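Aminoacyltransferase FemA (Staphylococcus aureus, PDB 1LRZ) catalyses the addition of glycines 2 and 3 to the pentaglycine bridge of staphylococcal peptidoglycan, using glycyl-tRNA as the donor. Local coordinates at residues A[184-187]-A[188-191]; A[247-250]-A[251-255]; A[283-286]-A[287-291]. One frame throughout, in Å; residues are numbered along the deposited sequence.

Interaction 1 (A[184-187]-A[188-191]); sequences KKVK and KNGV
Asn189 folds back over the last part of helix 177-187 and lays its side chain against the backbone of Lys185 and Val186. Its CB rests 3.3 Å from Lys185 O, while its OD1 comes to 3.3 Å from Val186 CA, so the side chain spans from the carbonyl of Lys185 to the CA of Val186. The Val186 side chain runs beside that of Asn189 and points the same way, with Val186 CB 4.1 Å from Asn189 OD1. The aliphatic part of the Lys185 side chain crosses that of Asn189 at a slant, bringing Lys185 CD to 4.0 Å from Asn189 ND2. Asn189 CG stands between its own backbone N and carbonyl carbon (chi1 77°), which turns the amide back toward the helix. The next shell fixes this amide from both ends. Asn189 OD1 accepts from Val191 N at 3.2 Å, the donor standing above the carbonyl plane, and ND2 donates to the carbonyl of Phe339. Lys185 is bent at CG-CD, and its NZ bonds to the carbonyl O of His338, the residue before Phe339, so both polar ends are tied to the residues that lead into helix 341-355. Val186 and Val191 both press on Ala344 of that helix, and Val186 and Lys185 also touch Ala340, whereas Lys187 reaches Trp347. At the end of the helix Lys188 N donates to Lys185 O at 3.0 Å, a three-residue step. Gly190 follows with a positive phi (91°) and carries the chain toward strand 192-195. The OD1 bond to a backbone N two residues on defines an Asx turn, here built into the connection from helix 177-187 to an outermost strand of the nine-stranded sheet.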
# COMPACT_ATOMS: atom_id res chain seq x y z
N LYS A 184 2.93 8.49 -18.25
CA LYS A 184 2.86 9.72 -19.05
C LYS A 184 1.48 9.76 -19.71
O LYS A 184 0.85 10.81 -19.81
CB LYS A 184 3.93 9.75 -20.14
CG LYS A 184 5.36 10.00 -19.65
CD LYS A 184 6.36 10.05 -20.81
CE LYS A 184 6.00 11.15 -21.81
NZ LYS A 184 7.04 11.37 -22.88
N LYS A 185 1.00 8.60 -20.16
CA LYS A 185 -0.31 8.54 -20.82
C LYS A 185 -1.46 9.09 -19.97
O LYS A 185 -2.20 9.96 -20.42
CB LYS A 185 -0.67 7.11 -21.24
CG LYS A 185 -2.00 7.05 -21.98
CD LYS A 185 -2.66 5.68 -21.92
CE LYS A 185 -1.90 4.64 -22.70
NZ LYS A 185 -2.64 3.35 -22.73
N VAL A 186 -1.62 8.59 -18.75
CA VAL A 186 -2.71 9.07 -17.91
C VAL A 186 -2.60 10.52 -17.52
O VAL A 186 -3.61 11.16 -17.23
CB VAL A 186 -2.88 8.25 -16.62
CG1 VAL A 186 -3.53 6.95 -16.95
CG2 VAL A 186 -1.55 8.07 -15.92
N LYS A 187 -1.38 11.05 -17.50
CA LYS A 187 -1.19 12.44 -17.16
C LYS A 187 -1.95 13.32 -18.16
O LYS A 187 -2.29 14.45 -17.85
CB LYS A 187 0.29 12.82 -17.23
CG LYS A 187 1.15 12.43 -16.03
CD LYS A 187 2.54 13.02 -16.26
CE LYS A 187 3.45 12.92 -15.06
NZ LYS A 187 4.77 13.55 -15.40
N LYS A 188 -2.22 12.78 -19.34
CA LYS A 188 -2.90 13.55 -20.38
C LYS A 188 -3.87 12.77 -21.28
O LYS A 188 -3.83 12.90 -22.50
CB LYS A 188 -1.83 14.24 -21.23
CG LYS A 188 -2.35 15.26 -22.23
CD LYS A 188 -1.20 15.87 -23.02
CE LYS A 188 -1.69 16.87 -24.06
NZ LYS A 188 -0.55 17.43 -24.83
N ASN A 189 -4.74 11.95 -20.69
CA ASN A 189 -5.68 11.18 -21.51
C ASN A 189 -7.14 11.30 -21.05
O ASN A 189 -7.98 10.48 -21.45
CB ASN A 189 -5.27 9.70 -21.55
CG ASN A 189 -5.64 8.95 -20.28
OD1 ASN A 189 -5.74 9.54 -19.20
ND2 ASN A 189 -5.82 7.64 -20.40
N GLY A 190 -7.44 12.29 -20.21
CA GLY A 190 -8.80 12.47 -19.74
C GLY A 190 -9.20 11.76 -18.45
O GLY A 190 -10.33 11.92 -17.98
N VAL A 191 -8.30 10.96 -17.89
CA VAL A 191 -8.60 10.25 -16.65
C VAL A 191 -8.38 11.17 -15.45
O VAL A 191 -7.40 11.92 -15.42
CB VAL A 191 -7.71 9.00 -16.48
CG1 VAL A 191 -7.90 8.40 -15.08
CG2 VAL A 191 -8.07 7.96 -17.56

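Interaction 2 (A[247-250]-A[251-255]); sequences EYIK and ELNEE
Glu247 O accepts the N-H of Glu251 at 3.0 Å from Glu251 N, in a nearly straight bond (165°), and the Glu251 side chain lies along the same carbonyl, with Glu251 CG 3.4 Å from that oxygen. The same four-residue bond joins Tyr248 to Leu252, Ile249 to Asn253 and Lys250 to Glu254, so all four carbonyls of 247-250 are bound. On the buried side, Leu252 places CD1 over one face of the Tyr248 ring in a CH-pi contact, 3.9 Å from the centroid and 16° off the normal. Leu252 CD1 is shifted toward the hydroxyl end of the ring, 3.8 Å from Tyr248 CZ. Tyr248 CG is anti to the backbone N (chi1 177°), which swings the ring toward the following turn. Ile249 and Asn253 run side by side, Ile249 CG2 being 3.6 Å from Asn253 ND2. On the solvent side the extended Lys250 crosses Glu254, with Lys250 CE 3.5 Å from Glu254 OE2; their charged atoms stay beyond salt-bridge range, so any attraction is probably modest. Glu247 has its salt bridge with Lys192, which Glu251 approaches more weakly. The contact lies in the first helix of the antiparallel two-helix arm of FemA, with Leu252 and Asn253 turned to Ile297 and Ile249 to Gln304 of the second, helix 277-307, consistent with the coiled-coil character of this arm.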
# COMPACT_ATOMS: atom_id res chain seq x y z
N GLU A 247 -17.08 16.28 -19.22
CA GLU A 247 -15.85 17.06 -19.18
C GLU A 247 -14.85 16.55 -20.21
O GLU A 247 -14.14 17.33 -20.85
CB GLU A 247 -15.25 17.01 -17.77
CG GLU A 247 -16.23 17.45 -16.68
CD GLU A 247 -15.60 17.55 -15.31
OE1 GLU A 247 -14.88 16.61 -14.91
OE2 GLU A 247 -15.82 18.58 -14.62
N TYR A 248 -14.80 15.24 -20.38
CA TYR A 248 -13.89 14.61 -21.34
C TYR A 248 -14.24 15.07 -22.77
O TYR A 248 -13.38 15.57 -23.51
CB TYR A 248 -14.01 13.09 -21.23
CG TYR A 248 -13.20 12.29 -22.21
CD1 TYR A 248 -11.82 12.46 -22.31
CD2 TYR A 248 -13.79 11.29 -22.97
CE1 TYR A 248 -11.06 11.64 -23.15
CE2 TYR A 248 -13.05 10.48 -23.80
CZ TYR A 248 -11.69 10.65 -23.89
OH TYR A 248 -10.96 9.81 -24.70
N ILE A 249 -15.51 14.92 -23.13
CA ILE A 249 -15.98 15.31 -24.45
C ILE A 249 -15.78 16.81 -24.66
O ILE A 249 -15.46 17.24 -25.77
CB ILE A 249 -17.46 14.93 -24.63
CG1 ILE A 249 -17.61 13.40 -24.52
CG2 ILE A 249 -17.97 15.41 -25.99
CD1 ILE A 249 -19.05 12.90 -24.44
N LYS A 250 -15.97 17.61 -23.61
CA LYS A 250 -15.78 19.06 -23.73
C LYS A 250 -14.34 19.36 -24.10
O LYS A 250 -14.08 20.15 -25.01
CB LYS A 250 -16.12 19.78 -22.43
CG LYS A 250 -15.73 21.26 -22.45
CD LYS A 250 -16.07 21.97 -21.14
CE LYS A 250 -15.86 23.49 -21.28
NZ LYS A 250 -16.22 24.23 -20.04
N GLU A 251 -13.40 18.74 -23.38
CA GLU A 251 -11.97 18.93 -23.64
C GLU A 251 -11.63 18.54 -25.08
O GLU A 251 -10.88 19.23 -25.76
CB GLU A 251 -11.14 18.08 -22.68
CG GLU A 251 -11.00 18.65 -21.26
CD GLU A 251 -10.60 17.60 -20.22
OE1 GLU A 251 -9.75 16.72 -20.54
OE2 GLU A 251 -11.12 17.65 -19.08
N LEU A 252 -12.17 17.41 -25.54
CA LEU A 252 -11.89 16.96 -26.90
C LEU A 252 -12.40 17.96 -27.93
O LEU A 252 -11.75 18.19 -28.95
CB LEU A 252 -12.52 15.59 -27.15
CG LEU A 252 -11.82 14.40 -26.46
CD1 LEU A 252 -12.68 13.15 -26.58
CD2 LEU A 252 -10.45 14.18 -27.08
N ASN A 253 -13.55 18.56 -27.67
CA ASN A 253 -14.08 19.52 -28.62
C ASN A 253 -13.23 20.78 -28.65
O ASN A 253 -13.05 21.39 -29.71
CB ASN A 253 -15.53 19.85 -28.31
CG ASN A 253 -16.48 18.84 -28.93
OD1 ASN A 253 -16.49 18.65 -30.15
ND2 ASN A 253 -17.29 18.19 -28.11
N GLU A 254 -12.69 21.16 -27.50
CA GLU A 254 -11.85 22.34 -27.44
C GLU A 254 -10.57 22.08 -28.21
O GLU A 254 -10.05 22.96 -28.89
CB GLU A 254 -11.57 22.70 -25.98
CG GLU A 254 -12.87 22.86 -25.20
CD GLU A 254 -12.68 23.37 -23.79
OE1 GLU A 254 -11.91 22.75 -23.02
OE2 GLU A 254 -13.30 24.41 -23.46
N GLU A 255 -10.07 20.84 -28.13
CA GLU A 255 -8.86 20.48 -28.84
C GLU A 255 -9.19 20.44 -30.34
O GLU A 255 -8.38 20.84 -31.17
CB GLU A 255 -8.34 19.12 -28.36
CG GLU A 255 -8.13 19.06 -26.85
CD GLU A 255 -7.59 17.73 -26.37
OE1 GLU A 255 -8.10 16.67 -26.81
OE2 GLU A 255 -6.66 17.73 -25.53

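Interaction 3 (A[283-286]-A[287-291]); sequences RDNL and QQQLD
Gln289 lies across the Asn285 side chain, one turn earlier, its amide plane turned 68° from that of Asn285. As modelled, Asn285 ND2 and Gln289 NE2 are two donors only 2.8 Å apart, so the assignment of at least one amide is doubtful, as is the weak bond from Gln289 NE2 to Asn285 O. Asn285 O has firmer partners: Gln289 N at 3.3 Å and a water that donates to Asn285 O at 2.9 Å. The same water accepts from Gln288 NE2 at 2.7 Å and so links a side-chain amide to the helix backbone. Leu286 crosses the same glutamine, its CD2 3.8 Å from the terminal atom modelled as Gln289 NE2. Helix 277-307 is the second helix of the long antiparallel hairpin of FemA, and one side of it packs on helix 245-272: Leu290 meets Leu259 and Leu263, with Gln289 on Leu259 and Arg283 on Ile270 beside them. Leu290 CG also sits 3.5 Å from Leu286 O, the carbonyl that accepts its backbone N-H, while Leu290 O receives Arg256 NH1 from the partner helix. Arg283 and Asp284, adjacent in sequence, form a salt bridge. Both NE (3.1 Å) and NH1 (2.9 Å) of Arg283 grip the single atom Asp284 OD1, which lies in the guanidinium plane; both approach from the same face, well out of the carboxylate plane, NH1 on the syn side.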
# COMPACT_ATOMS: atom_id res chain seq x y z
N ARG A 283 -0.98 19.49 -43.69
CA ARG A 283 -2.42 19.27 -43.80
C ARG A 283 -2.75 17.80 -43.47
O ARG A 283 -3.68 17.53 -42.69
CB ARG A 283 -2.88 19.59 -45.22
CG ARG A 283 -4.34 19.25 -45.52
CD ARG A 283 -4.51 19.04 -47.02
NE ARG A 283 -3.74 17.88 -47.46
CZ ARG A 283 -3.20 17.74 -48.67
NH1 ARG A 283 -2.52 16.64 -48.96
NH2 ARG A 283 -3.32 18.70 -49.57
N ASP A 284 -2.01 16.86 -44.05
CA ASP A 284 -2.23 15.44 -43.79
C ASP A 284 -2.05 15.12 -42.31
O ASP A 284 -2.80 14.33 -41.74
CB ASP A 284 -1.25 14.57 -44.59
CG ASP A 284 -1.55 14.56 -46.07
OD1 ASP A 284 -2.58 15.13 -46.48
OD2 ASP A 284 -0.76 13.96 -46.82
N ASN A 285 -1.04 15.74 -41.70
CA ASN A 285 -0.75 15.54 -40.28
C ASN A 285 -1.97 15.94 -39.44
O ASN A 285 -2.44 15.19 -38.58
CB ASN A 285 0.47 16.39 -39.89
CG ASN A 285 0.62 16.57 -38.39
OD1 ASN A 285 1.21 15.73 -37.68
ND2 ASN A 285 0.08 17.66 -37.88
N LEU A 286 -2.50 17.14 -39.71
CA LEU A 286 -3.66 17.66 -38.98
C LEU A 286 -4.94 16.86 -39.24
O LEU A 286 -5.71 16.59 -38.31
CB LEU A 286 -3.86 19.13 -39.33
CG LEU A 286 -2.75 20.08 -38.86
CD1 LEU A 286 -3.01 21.49 -39.37
CD2 LEU A 286 -2.70 20.09 -37.35
N GLN A 287 -5.18 16.48 -40.49
CA GLN A 287 -6.38 15.73 -40.83
C GLN A 287 -6.40 14.42 -40.06
O GLN A 287 -7.44 13.99 -39.55
CB GLN A 287 -6.43 15.44 -42.32
CG GLN A 287 -7.75 14.82 -42.76
CD GLN A 287 -8.94 15.66 -42.33
OE1 GLN A 287 -9.78 15.22 -41.53
NE2 GLN A 287 -9.02 16.88 -42.84
N GLN A 288 -5.24 13.78 -39.97
CA GLN A 288 -5.14 12.51 -39.26
C GLN A 288 -5.50 12.69 -37.78
O GLN A 288 -6.21 11.87 -37.20
CB GLN A 288 -3.72 11.96 -39.40
CG GLN A 288 -3.58 10.49 -39.07
CD GLN A 288 -2.22 9.94 -39.46
OE1 GLN A 288 -2.11 8.77 -39.82
NE2 GLN A 288 -1.19 10.77 -39.37
N GLN A 289 -5.01 13.78 -37.17
CA GLN A 289 -5.31 14.05 -35.77
C GLN A 289 -6.80 14.34 -35.61
O GLN A 289 -7.40 13.95 -34.61
CB GLN A 289 -4.50 15.24 -35.27
CG GLN A 289 -3.01 15.04 -35.26
CD GLN A 289 -2.28 16.29 -34.83
OE1 GLN A 289 -2.39 16.72 -33.68
NE2 GLN A 289 -1.54 16.89 -35.75
N LEU A 290 -7.39 15.02 -36.58
CA LEU A 290 -8.82 15.32 -36.51
C LEU A 290 -9.62 14.03 -36.53
O LEU A 290 -10.58 13.88 -35.78
CB LEU A 290 -9.25 16.23 -37.67
CG LEU A 290 -8.96 17.72 -37.47
CD1 LEU A 290 -9.06 18.46 -38.79
CD2 LEU A 290 -9.95 18.30 -36.45
N ASP A 291 -9.23 13.08 -37.37
CA ASP A 291 -9.96 11.81 -37.44
C ASP A 291 -9.83 11.04 -36.13
O ASP A 291 -10.79 10.43 -35.65
CB ASP A 291 -9.47 10.97 -38.62
CG ASP A 291 -9.71 11.65 -39.97
OD1 ASP A 291 -10.53 12.60 -40.02
OD2 ASP A 291 -9.10 11.24 -40.98
O HOH W 1 -0.72 13.01 -37.91

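How the interactions relate
The three contacts follow in series along the chain, all on the same side of its centre. Interaction 1 belongs to the globular body, where the turn after helix 177-187 leads into strand 192-195, whereas interactions 2 and 3 lie on the successive helices 245-272 and 277-307 of the projecting arm. Interactions 1 and 2 have centres about 14 Å apart and touch, the Tyr248 ring packing against Asn189 O and Gly190 CA, so the turn after helix 177-187 lies against the base of the arm. Interaction 3 lies further out, its centre about 17 Å from that of interaction 2 and 21 Å from that of interaction 1. The series thus leads from body to arm, an element proposed to take part in tRNA binding.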